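PDB 4I3F: serine hydrolase CCSP0084 from Cycloclasticus sp. P1, which probably hydrolyses carbon-carbon bonds of meta-cleavage products, and esters, as a serine hydrolase of the alpha/beta-hydrolase superfamily. Local coordinates for residues 103-106 with 107-110. Numbering follows the deposited sequence.
Sequences WVQQ and QIDL
Gln105 throws its CG anti to the backbone N (chi1 -168°) and then bends at chi2 (61°), which turns the amide along the helix toward Asp109, whose CG lies anti to its own carbonyl carbon and leans back one turn. The two side chains meet between i and i+4: NE2 of Gln105 donates to OD1 of Asp109 over 2.9 Å, with a nearly straight N-H...O angle of 163°. The acceptor sits in the plane of the amide, but the donor reaches OD1 from well above the carboxylate plane. Between the same two residues the backbone N of Asp109 also bonds to O of Gln105 at 2.8 Å. An alanine in place of Asp109 would probably leave NE2 of Gln105 without this acceptor and the amide freer to turn.

These turns belong to the second half of helix 96-113, one of the helices that flank the central sheet of the alpha/beta hydrolase fold. On its buried side, Gln106 and Gln107 run side by side toward the sheet. OE1 of Gln106 is 3.2 Å from NE2 of Gln107, yet the angle is too poor for a bond; that oxygen accepts from the backbone N of Ala82, while the Gln106 amide nitrogen reaches Asp80 O and Thr34 OG1. NE2 of Gln107 is buried with no hydrogen-bond partner in the model, and CG of the same residue rests 3.4 Å from O of Trp103. Elsewhere along the helix, Ile108 N bonds to Val104 O at 3.3 Å, and Leu110 N bonds to Gln106 O at 2.9 Å. Val104 and Ile108 both touch His138, a ligand of the bound sodium ion.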
ATOM      1  N   TRP A 103      -2.061  -9.762  -7.263  1.00 10.45           N
ATOM      2  CA  TRP A 103      -1.320  -8.537  -6.932  1.00  9.69           C
ATOM      3  C   TRP A 103       0.190  -8.721  -7.102  1.00 12.25           C
ATOM      4  O   TRP A 103       0.880  -7.824  -7.608  1.00 11.03           O
ATOM      5  CB  TRP A 103      -1.667  -8.079  -5.515  1.00 12.82           C
ATOM      6  CG  TRP A 103      -3.100  -7.603  -5.388  1.00 13.85           C
ATOM      7  CD1 TRP A 103      -3.852  -7.012  -6.364  1.00 11.39           C
ATOM      8  CD2 TRP A 103      -3.949  -7.702  -4.231  1.00 12.86           C
ATOM      9  NE1 TRP A 103      -5.106  -6.715  -5.880  1.00 11.28           N
ATOM     10  CE2 TRP A 103      -5.194  -7.135  -4.578  1.00 12.16           C
ATOM     11  CE3 TRP A 103      -3.777  -8.213  -2.937  1.00  9.87           C
ATOM     12  CZ2 TRP A 103      -6.264  -7.061  -3.675  1.00 11.61           C
ATOM     13  CZ3 TRP A 103      -4.839  -8.141  -2.044  1.00 10.70           C
ATOM     14  CH2 TRP A 103      -6.067  -7.577  -2.418  1.00 10.27           C
ATOM     15  N   VAL A 104       0.696  -9.882  -6.692  1.00 11.31           N
ATOM     16  CA  VAL A 104       2.109 -10.207  -6.873  1.00 12.28           C
ATOM     17  C   VAL A 104       2.442 -10.272  -8.366  1.00 11.90           C
ATOM     18  O   VAL A 104       3.363  -9.593  -8.824  1.00 11.88           O
ATOM     19  CB  VAL A 104       2.493 -11.518  -6.135  1.00 13.78           C
ATOM     20  CG1 VAL A 104       3.891 -12.001  -6.537  1.00 13.27           C
ATOM     21  CG2 VAL A 104       2.418 -11.304  -4.616  1.00 14.33           C
ATOM     22  N   GLN A 105       1.688 -11.058  -9.135  1.00 14.91           N
ATOM     23  CA  GLN A 105       1.993 -11.201 -10.558  1.00 12.25           C
ATOM     24  C   GLN A 105       1.845  -9.873 -11.306  1.00 12.68           C
ATOM     25  O   GLN A 105       2.592  -9.592 -12.248  1.00 13.60           O
ATOM     26  CB  GLN A 105       1.147 -12.302 -11.220  1.00 12.44           C
ATOM     27  CG  GLN A 105       1.626 -12.675 -12.618  1.00 19.16           C
ATOM     28  CD  GLN A 105       3.051 -13.217 -12.620  1.00 23.61           C
ATOM     29  OE1 GLN A 105       3.384 -14.108 -11.841  1.00 24.78           O
ATOM     30  NE2 GLN A 105       3.892 -12.688 -13.505  1.00 21.34           N
ATOM     31  N   GLN A 106       0.893  -9.049 -10.885  1.00 11.74           N
ATOM     32  CA  GLN A 106       0.720  -7.733 -11.499  1.00 12.96           C
ATOM     33  C   GLN A 106       2.008  -6.905 -11.440  1.00 12.08           C
ATOM     34  O   GLN A 106       2.392  -6.265 -12.425  1.00 12.21           O
ATOM     35  CB  GLN A 106      -0.419  -6.960 -10.825  1.00 10.04           C
ATOM     36  CG  GLN A 106      -0.589  -5.536 -11.391  1.00  9.59           C
ATOM     37  CD  GLN A 106      -1.560  -4.690 -10.597  1.00  9.88           C
ATOM     38  OE1 GLN A 106      -1.834  -4.969  -9.428  1.00 13.71           O
ATOM     39  NE2 GLN A 106      -2.079  -3.637 -11.222  1.00 10.60           N
ATOM     40  N   GLN A 107       2.684  -6.915 -10.297  1.00 12.53           N
ATOM     41  CA  GLN A 107       3.874  -6.082 -10.161  1.00 12.72           C
ATOM     42  C   GLN A 107       5.037  -6.632 -10.964  1.00 11.32           C
ATOM     43  O   GLN A 107       5.831  -5.866 -11.516  1.00 12.48           O
ATOM     44  CB  GLN A 107       4.265  -5.905  -8.685  1.00  8.34           C
ATOM     45  CG  GLN A 107       3.151  -5.334  -7.806  1.00 10.64           C
ATOM     46  CD  GLN A 107       2.389  -4.205  -8.477  1.00 12.53           C
ATOM     47  OE1 GLN A 107       2.978  -3.310  -9.068  1.00 14.25           O
ATOM     48  NE2 GLN A 107       1.070  -4.251  -8.395  1.00 23.47           N
ATOM     49  N   ILE A 108       5.145  -7.958 -11.036  1.00 11.80           N
ATOM     50  CA  ILE A 108       6.161  -8.586 -11.873  1.00 11.95           C
ATOM     51  C   ILE A 108       5.892  -8.275 -13.349  1.00 15.21           C
ATOM     52  O   ILE A 108       6.815  -7.914 -14.091  1.00 13.67           O
ATOM     53  CB  ILE A 108       6.212 -10.107 -11.662  1.00 11.21           C
ATOM     54  CG1 ILE A 108       6.569 -10.424 -10.208  1.00 15.78           C
ATOM     55  CG2 ILE A 108       7.220 -10.751 -12.611  1.00 12.08           C
ATOM     56  CD1 ILE A 108       7.900  -9.843  -9.781  1.00 16.61           C
ATOM     57  N   ASP A 109       4.630  -8.400 -13.761  1.00 12.13           N
ATOM     58  CA  ASP A 109       4.238  -8.080 -15.132  1.00 14.74           C
ATOM     59  C   ASP A 109       4.478  -6.605 -15.457  1.00 14.72           C
ATOM     60  O   ASP A 109       4.805  -6.266 -16.597  1.00 13.84           O
ATOM     61  CB  ASP A 109       2.766  -8.422 -15.374  1.00 14.31           C
ATOM     62  CG  ASP A 109       2.506  -9.914 -15.405  1.00 18.04           C
ATOM     63  OD1 ASP A 109       3.474 -10.694 -15.571  1.00 17.84           O
ATOM     64  OD2 ASP A 109       1.323 -10.306 -15.266  1.00 18.57           O
ATOM     65  N   LEU A 110       4.313  -5.734 -14.465  1.00 15.24           N
ATOM     66  CA  LEU A 110       4.587  -4.305 -14.649  1.00 13.76           C
ATOM     67  C   LEU A 110       6.085  -4.052 -14.848  1.00 14.66           C
ATOM     68  O   LEU A 110       6.485  -3.358 -15.781  1.00 14.14           O
ATOM     69  CB  LEU A 110       4.071  -3.503 -13.450  1.00 11.87           C
ATOM     70  CG  LEU A 110       4.336  -1.994 -13.412  1.00 13.66           C
ATOM     71  CD1 LEU A 110       3.754  -1.303 -14.638  1.00 16.93           C
ATOM     72  CD2 LEU A 110       3.778  -1.360 -12.139  1.00  9.75           C
TER